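Local coordinates for protein 3-polyprenyl-4-hydroxybenzoate decarboxylase and related decarboxylases (Pelotomaculum thermopropionicum, PDB 6H6X) that is the UbiD-class enzyme HmfF, a prenylated-FMN-dependent decarboxylase that probably interconverts 2,5-furandicarboxylic acid and 2-furoic acid, at residues B[241-252]-B[268-279]. The protein carries 8 engineered substitutions. Numbering follows the deposited sequence.
Sequences VIEGKILPGVRE and APRPVVEVTAVT
I246 lies alongside P271, its CG2 3.7 Å from P271 CB, while its other branch reaches obliquely to V273, I246 CG1 to V273 CG2 at 4.0 Å. With CG2 anti to the backbone N, the branched isoleucine serves two partners at once, and F174 of helix 169-179 packs on both I246 and P271. Further along the same face, I242 sets CG2 against V275 CB and runs beside V278, an apolar patch that L113 of helix 113-116 covers. G244 sits between the two patches opposite V275, where its CA is 3.2 Å from E274 O and a side chain would collide with that carbonyl.

The strands pair antiparallel within the branched sheet of the Rift-related domain, and strand 240-246 is bonded on its other side to strand 184-190. A classic beta bulge shifts the register: T276 and A277 both face E243, whose O accepts a 2.9 Å bond from T276 N and a weak one from A277 N. E243 extends over A277, small enough to let it pass, and its buried carboxylate is held by T229 OG1 and E228 N. On this face K245 and E274 run side by side, K245 NZ 4.0 Å from E274 OE1, too far for a salt bridge.

Past the turn, V272 CG2 touches both V250 CG1 and the side chain of E252, whose carboxylate pairs with R160. R251 bends at chi2 (-68°), bringing one face of its guanidinium over P271 CG; NH1 donates in the guanidinium plane to V250 O (2.8 Å), though it stands above the plane of that carbonyl, and NH2 pairs with E178. A leucine in its place would probably leave E178 without this cationic mate and V250 O without its side-chain donor. Across the pairing, R270 extends to a salt bridge with E254, near cofactor-binding R152.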
ATOM      1  N   VAL B 241       1.837  16.275 -35.821  1.00 38.08           N
ATOM      2  CA  VAL B 241       3.185  15.876 -36.204  1.00 38.92           C
ATOM      3  C   VAL B 241       4.040  17.100 -36.316  1.00 38.85           C
ATOM      4  O   VAL B 241       3.644  18.083 -36.929  1.00 44.05           O
ATOM      5  CB  VAL B 241       3.232  15.108 -37.542  1.00 37.62           C
ATOM      6  CG1 VAL B 241       4.640  15.056 -38.137  1.00 34.04           C
ATOM      7  CG2 VAL B 241       2.655  13.714 -37.371  1.00 37.74           C
ATOM      8  N   ILE B 242       5.228  17.028 -35.738  1.00 41.95           N
ATOM      9  CA  ILE B 242       6.191  18.089 -35.798  1.00 44.05           C
ATOM     10  C   ILE B 242       7.389  17.469 -36.459  1.00 41.90           C
ATOM     11  O   ILE B 242       7.964  16.514 -35.957  1.00 48.66           O
ATOM     12  CB  ILE B 242       6.512  18.655 -34.391  1.00 44.96           C
ATOM     13  CG1 ILE B 242       5.256  19.285 -33.781  1.00 45.36           C
ATOM     14  CG2 ILE B 242       7.630  19.664 -34.444  1.00 44.94           C
ATOM     15  CD1 ILE B 242       5.403  19.475 -32.278  1.00 49.77           C
ATOM     16  N   GLU B 243       7.767  18.042 -37.597  1.00 48.74           N
ATOM     17  CA  GLU B 243       8.907  17.614 -38.408  1.00 51.06           C
ATOM     18  C   GLU B 243      10.101  18.494 -38.124  1.00 51.62           C
ATOM     19  O   GLU B 243       9.957  19.684 -37.913  1.00 59.09           O
ATOM     20  CB  GLU B 243       8.537  17.716 -39.885  1.00 54.02           C
ATOM     21  CG  GLU B 243       7.234  17.000 -40.271  1.00 56.77           C
ATOM     22  CD  GLU B 243       6.885  17.083 -41.746  1.00 57.48           C
ATOM     23  OE1 GLU B 243       7.711  17.630 -42.527  1.00 70.79           O
ATOM     24  OE2 GLU B 243       5.779  16.592 -42.128  1.00 60.16           O
ATOM     25  N   GLY B 244      11.289  17.918 -38.122  1.00 53.47           N
ATOM     26  CA  GLY B 244      12.466  18.722 -37.927  1.00 50.83           C
ATOM     27  C   GLY B 244      13.757  17.977 -38.007  1.00 53.16           C
ATOM     28  O   GLY B 244      13.855  16.882 -38.583  1.00 55.57           O
ATOM     29  N   LYS B 245      14.778  18.568 -37.412  1.00 66.46           N
ATOM     30  CA  LYS B 245      16.090  17.940 -37.438  1.00 69.27           C
ATOM     31  C   LYS B 245      16.895  18.287 -36.210  1.00 62.78           C
ATOM     32  O   LYS B 245      16.768  19.381 -35.667  1.00 66.34           O
ATOM     33  CB  LYS B 245      16.813  18.334 -38.719  1.00 80.09           C
ATOM     34  CG  LYS B 245      16.975  19.829 -38.919  1.00 94.15           C
ATOM     35  CD  LYS B 245      17.224  20.197 -40.386  1.00112.40           C
ATOM     36  CE  LYS B 245      16.960  21.686 -40.644  1.00122.12           C
ATOM     37  NZ  LYS B 245      17.459  22.183 -41.958  1.00120.55           N
ATOM     38  N   ILE B 246      17.690  17.335 -35.751  1.00 64.68           N
ATOM     39  CA  ILE B 246      18.571  17.574 -34.633  1.00 66.10           C
ATOM     40  C   ILE B 246      19.865  18.149 -35.247  1.00 68.79           C
ATOM     41  O   ILE B 246      20.440  17.547 -36.144  1.00 64.32           O
ATOM     42  CB  ILE B 246      18.857  16.301 -33.816  1.00 67.02           C
ATOM     43  CG1 ILE B 246      17.577  15.527 -33.458  1.00 62.68           C
ATOM     44  CG2 ILE B 246      19.587  16.669 -32.519  1.00 65.80           C
ATOM     45  CD1 ILE B 246      17.891  14.173 -32.859  1.00 60.70           C
ATOM     46  N   LEU B 247      20.301  19.306 -34.769  1.00 78.82           N
ATOM     47  CA  LEU B 247      21.369  20.063 -35.424  1.00 79.89           C
ATOM     48  C   LEU B 247      22.728  19.506 -35.050  1.00 85.84           C
ATOM     49  O   LEU B 247      22.991  19.259 -33.868  1.00 88.55           O
ATOM     50  CB  LEU B 247      21.304  21.541 -35.038  1.00 86.22           C
ATOM     51  CG  LEU B 247      19.999  22.266 -35.403  1.00 87.19           C
ATOM     52  CD1 LEU B 247      20.015  23.717 -34.926  1.00 92.92           C
ATOM     53  CD2 LEU B 247      19.723  22.201 -36.896  1.00 85.00           C
ATOM     54  N   PRO B 248      23.611  19.315 -36.051  1.00102.97           N
ATOM     55  CA  PRO B 248      24.938  18.742 -35.721  1.00101.64           C
ATOM     56  C   PRO B 248      25.794  19.716 -34.887  1.00 99.76           C
ATOM     57  O   PRO B 248      25.795  20.912 -35.166  1.00 94.40           O
ATOM     58  CB  PRO B 248      25.556  18.475 -37.095  1.00 95.90           C
ATOM     59  CG  PRO B 248      24.929  19.494 -37.992  1.00 97.64           C
ATOM     60  CD  PRO B 248      23.569  19.849 -37.428  1.00 96.18           C
ATOM     61  N   GLY B 249      26.444  19.223 -33.836  1.00 98.18           N
ATOM     62  CA  GLY B 249      27.335  20.048 -33.022  1.00 98.17           C
ATOM     63  C   GLY B 249      26.688  20.989 -32.010  1.00102.00           C
ATOM     64  O   GLY B 249      27.249  21.203 -30.929  1.00114.46           O
ATOM     65  N   VAL B 250      25.512  21.531 -32.307  1.00 95.63           N
ATOM     66  CA  VAL B 250      24.912  22.503 -31.403  1.00 87.89           C
ATOM     67  C   VAL B 250      24.558  21.844 -30.063  1.00 87.76           C
ATOM     68  O   VAL B 250      24.072  20.694 -30.000  1.00 95.98           O
ATOM     69  CB  VAL B 250      23.649  23.160 -32.008  1.00 86.54           C
ATOM     70  CG1 VAL B 250      23.031  24.147 -31.021  1.00 84.62           C
ATOM     71  CG2 VAL B 250      23.993  23.857 -33.308  1.00 83.38           C
ATOM     72  N   ARG B 251      24.834  22.593 -28.999  1.00 88.70           N
ATOM     73  CA  ARG B 251      24.496  22.224 -27.620  1.00 87.65           C
ATOM     74  C   ARG B 251      23.967  23.460 -26.939  1.00 81.75           C
ATOM     75  O   ARG B 251      24.630  24.495 -26.946  1.00 92.05           O
ATOM     76  CB  ARG B 251      25.717  21.708 -26.866  1.00 79.91           C
ATOM     77  CG  ARG B 251      26.291  20.416 -27.424  1.00 80.03           C
ATOM     78  CD  ARG B 251      25.313  19.262 -27.197  1.00 85.42           C
ATOM     79  NE  ARG B 251      25.903  17.982 -27.605  1.00 76.84           N
ATOM     80  CZ  ARG B 251      25.909  17.501 -28.846  1.00 67.49           C
ATOM     81  NH1 ARG B 251      25.345  18.173 -29.849  1.00 72.07           N
ATOM     82  NH2 ARG B 251      26.508  16.340 -29.090  1.00 62.95           N
ATOM     83  N   GLU B 252      22.750  23.369 -26.404  1.00 81.15           N
ATOM     84  CA  GLU B 252      22.141  24.440 -25.608  1.00 82.84           C
ATOM     85  C   GLU B 252      21.585  23.861 -24.341  1.00 92.06           C
ATOM     86  O   GLU B 252      21.305  22.661 -24.272  1.00 89.61           O
ATOM     87  CB  GLU B 252      21.047  25.160 -26.390  1.00 86.90           C
ATOM     88  CG  GLU B 252      21.636  25.955 -27.560  1.00 95.82           C
ATOM     89  CD  GLU B 252      20.609  26.601 -28.478  1.00103.70           C
ATOM     90  OE1 GLU B 252      19.377  26.528 -28.230  1.00103.20           O
ATOM     91  OE2 GLU B 252      21.054  27.181 -29.490  1.00107.50           O
ATOM     92  N   ALA B 268      21.668  20.898 -18.267  1.00 85.11           N
ATOM     93  CA  ALA B 268      22.977  20.735 -18.911  1.00 84.19           C
ATOM     94  C   ALA B 268      22.904  21.053 -20.421  1.00 93.69           C
ATOM     95  O   ALA B 268      21.799  21.136 -20.982  1.00 78.30           O
ATOM     96  CB  ALA B 268      23.524  19.325 -18.686  1.00 77.45           C
ATOM     97  N   PRO B 269      24.075  21.237 -21.078  1.00110.67           N
ATOM     98  CA  PRO B 269      24.081  21.467 -22.541  1.00108.23           C
ATOM     99  C   PRO B 269      23.744  20.199 -23.355  1.00 91.68           C
ATOM    100  O   PRO B 269      24.398  19.157 -23.194  1.00 79.75           O
ATOM    101  CB  PRO B 269      25.534  21.928 -22.826  1.00117.39           C
ATOM    102  CG  PRO B 269      26.135  22.263 -21.501  1.00117.25           C
ATOM    103  CD  PRO B 269      25.428  21.403 -20.499  1.00117.75           C
ATOM    104  N   ARG B 270      22.750  20.305 -24.241  1.00 93.19           N
ATOM    105  CA  ARG B 270      22.160  19.141 -24.925  1.00 79.07           C
ATOM    106  C   ARG B 270      21.752  19.461 -26.353  1.00 72.94           C
ATOM    107  O   ARG B 270      21.705  20.637 -26.737  1.00 70.44           O
ATOM    108  CB  ARG B 270      20.939  18.652 -24.122  1.00 78.44           C
ATOM    109  CG  ARG B 270      21.364  17.846 -22.900  1.00 79.02           C
ATOM    110  CD  ARG B 270      20.241  17.371 -22.023  1.00 77.48           C
ATOM    111  NE  ARG B 270      20.805  16.788 -20.811  1.00 73.62           N
ATOM    112  CZ  ARG B 270      20.530  17.168 -19.561  1.00 73.70           C
ATOM    113  NH1 ARG B 270      19.665  18.150 -19.278  1.00 72.22           N
ATOM    114  NH2 ARG B 270      21.132  16.533 -18.566  1.00 78.53           N
ATOM    115  N   PRO B 271      21.419  18.424 -27.149  1.00 62.39           N
ATOM    116  CA  PRO B 271      21.093  18.730 -28.542  1.00 54.45           C
ATOM    117  C   PRO B 271      19.862  19.563 -28.702  1.00 57.41           C
ATOM    118  O   PRO B 271      19.096  19.771 -27.759  1.00 61.61           O
ATOM    119  CB  PRO B 271      20.920  17.362 -29.173  1.00 57.67           C
ATOM    120  CG  PRO B 271      21.888  16.527 -28.412  1.00 62.45           C
ATOM    121  CD  PRO B 271      21.766  17.005 -26.986  1.00 59.49           C
ATOM    122  N   VAL B 272      19.686  20.038 -29.922  1.00 63.84           N
ATOM    123  CA  VAL B 272      18.628  20.973 -30.269  1.00 62.34           C
ATOM    124  C   VAL B 272      17.943  20.497 -31.560  1.00 57.44           C
ATOM    125  O   VAL B 272      18.591  20.063 -32.468  1.00 59.20           O
ATOM    126  CB  VAL B 272      19.213  22.388 -30.477  1.00 62.09           C
ATOM    127  CG1 VAL B 272      18.147  23.367 -30.927  1.00 60.73           C
ATOM    128  CG2 VAL B 272      19.838  22.881 -29.178  1.00 72.69           C
ATOM    129  N   VAL B 273      16.628  20.596 -31.607  1.00 53.67           N
ATOM    130  CA  VAL B 273      15.844  20.285 -32.755  1.00 61.00           C
ATOM    131  C   VAL B 273      15.356  21.603 -33.305  1.00 58.46           C
ATOM    132  O   VAL B 273      14.758  22.377 -32.564  1.00 60.77           O
ATOM    133  CB  VAL B 273      14.578  19.449 -32.377  1.00 59.11           C
ATOM    134  CG1 VAL B 273      13.647  19.272 -33.576  1.00 58.68           C
ATOM    135  CG2 VAL B 273      14.979  18.089 -31.825  1.00 61.08           C
ATOM    136  N   GLU B 274      15.603  21.842 -34.592  1.00 65.25           N
ATOM    137  CA  GLU B 274      14.953  22.917 -35.351  1.00 66.86           C
ATOM    138  C   GLU B 274      13.742  22.320 -36.048  1.00 65.27           C
ATOM    139  O   GLU B 274      13.859  21.313 -36.753  1.00 69.09           O
ATOM    140  CB  GLU B 274      15.921  23.500 -36.396  1.00 76.80           C
ATOM    141  CG  GLU B 274      15.302  24.482 -37.401  1.00 85.58           C
ATOM    142  CD  GLU B 274      16.347  25.209 -38.280  1.00 94.09           C
ATOM    143  OE1 GLU B 274      16.244  25.148 -39.533  1.00 99.38           O
ATOM    144  OE2 GLU B 274      17.278  25.851 -37.735  1.00 88.85           O
ATOM    145  N   VAL B 275      12.588  22.957 -35.904  1.00 63.05           N
ATOM    146  CA  VAL B 275      11.368  22.431 -36.503  1.00 66.96           C
ATOM    147  C   VAL B 275      11.120  23.107 -37.855  1.00 74.73           C
ATOM    148  O   VAL B 275      11.187  24.344 -37.967  1.00 79.03           O
ATOM    149  CB  VAL B 275      10.146  22.383 -35.530  1.00 62.91           C
ATOM    150  CG1 VAL B 275      10.478  22.872 -34.144  1.00 66.31           C
ATOM    151  CG2 VAL B 275       8.868  23.024 -36.067  1.00 67.46           C
ATOM    152  N   THR B 276      10.880  22.266 -38.868  1.00 71.35           N
ATOM    153  CA  THR B 276      10.681  22.692 -40.251  1.00 63.82           C
ATOM    154  C   THR B 276       9.235  22.594 -40.729  1.00 61.27           C
ATOM    155  O   THR B 276       8.913  23.113 -41.786  1.00 66.63           O
ATOM    156  CB  THR B 276      11.590  21.905 -41.189  1.00 66.63           C
ATOM    157  OG1 THR B 276      11.308  20.504 -41.094  1.00 77.74           O
ATOM    158  CG2 THR B 276      13.066  22.138 -40.806  1.00 69.32           C
ATOM    159  N   ALA B 277       8.357  21.976 -39.941  1.00 56.02           N
ATOM    160  CA  ALA B 277       6.946  21.943 -40.254  1.00 46.38           C
ATOM    161  C   ALA B 277       6.131  21.308 -39.142  1.00 49.27           C
ATOM    162  O   ALA B 277       6.650  20.542 -38.353  1.00 54.62           O
ATOM    163  CB  ALA B 277       6.708  21.160 -41.552  1.00 55.01           C
ATOM    164  N   VAL B 278       4.837  21.593 -39.150  1.00 48.02           N
ATOM    165  CA  VAL B 278       3.892  21.066 -38.238  1.00 47.09           C
ATOM    166  C   VAL B 278       2.682  20.716 -39.047  1.00 47.37           C
ATOM    167  O   VAL B 278       2.234  21.538 -39.777  1.00 51.02           O
ATOM    168  CB  VAL B 278       3.436  22.121 -37.192  1.00 52.06           C
ATOM    169  CG1 VAL B 278       2.270  21.595 -36.359  1.00 52.76           C
ATOM    170  CG2 VAL B 278       4.591  22.528 -36.289  1.00 56.14           C
ATOM    171  N   THR B 279       2.120  19.513 -38.884  1.00 49.66           N
ATOM    172  CA  THR B 279       0.837  19.162 -39.504  1.00 47.82           C
ATOM    173  C   THR B 279      -0.058  18.600 -38.453  1.00 44.40           C
ATOM    174  O   THR B 279       0.394  17.985 -37.477  1.00 56.63           O
ATOM    175  CB  THR B 279       0.970  18.137 -40.697  1.00 50.05           C
ATOM    176  OG1 THR B 279       1.180  16.804 -40.215  1.00 53.61           O
ATOM    177  CG2 THR B 279       2.149  18.480 -41.604  1.00 53.71           C
TER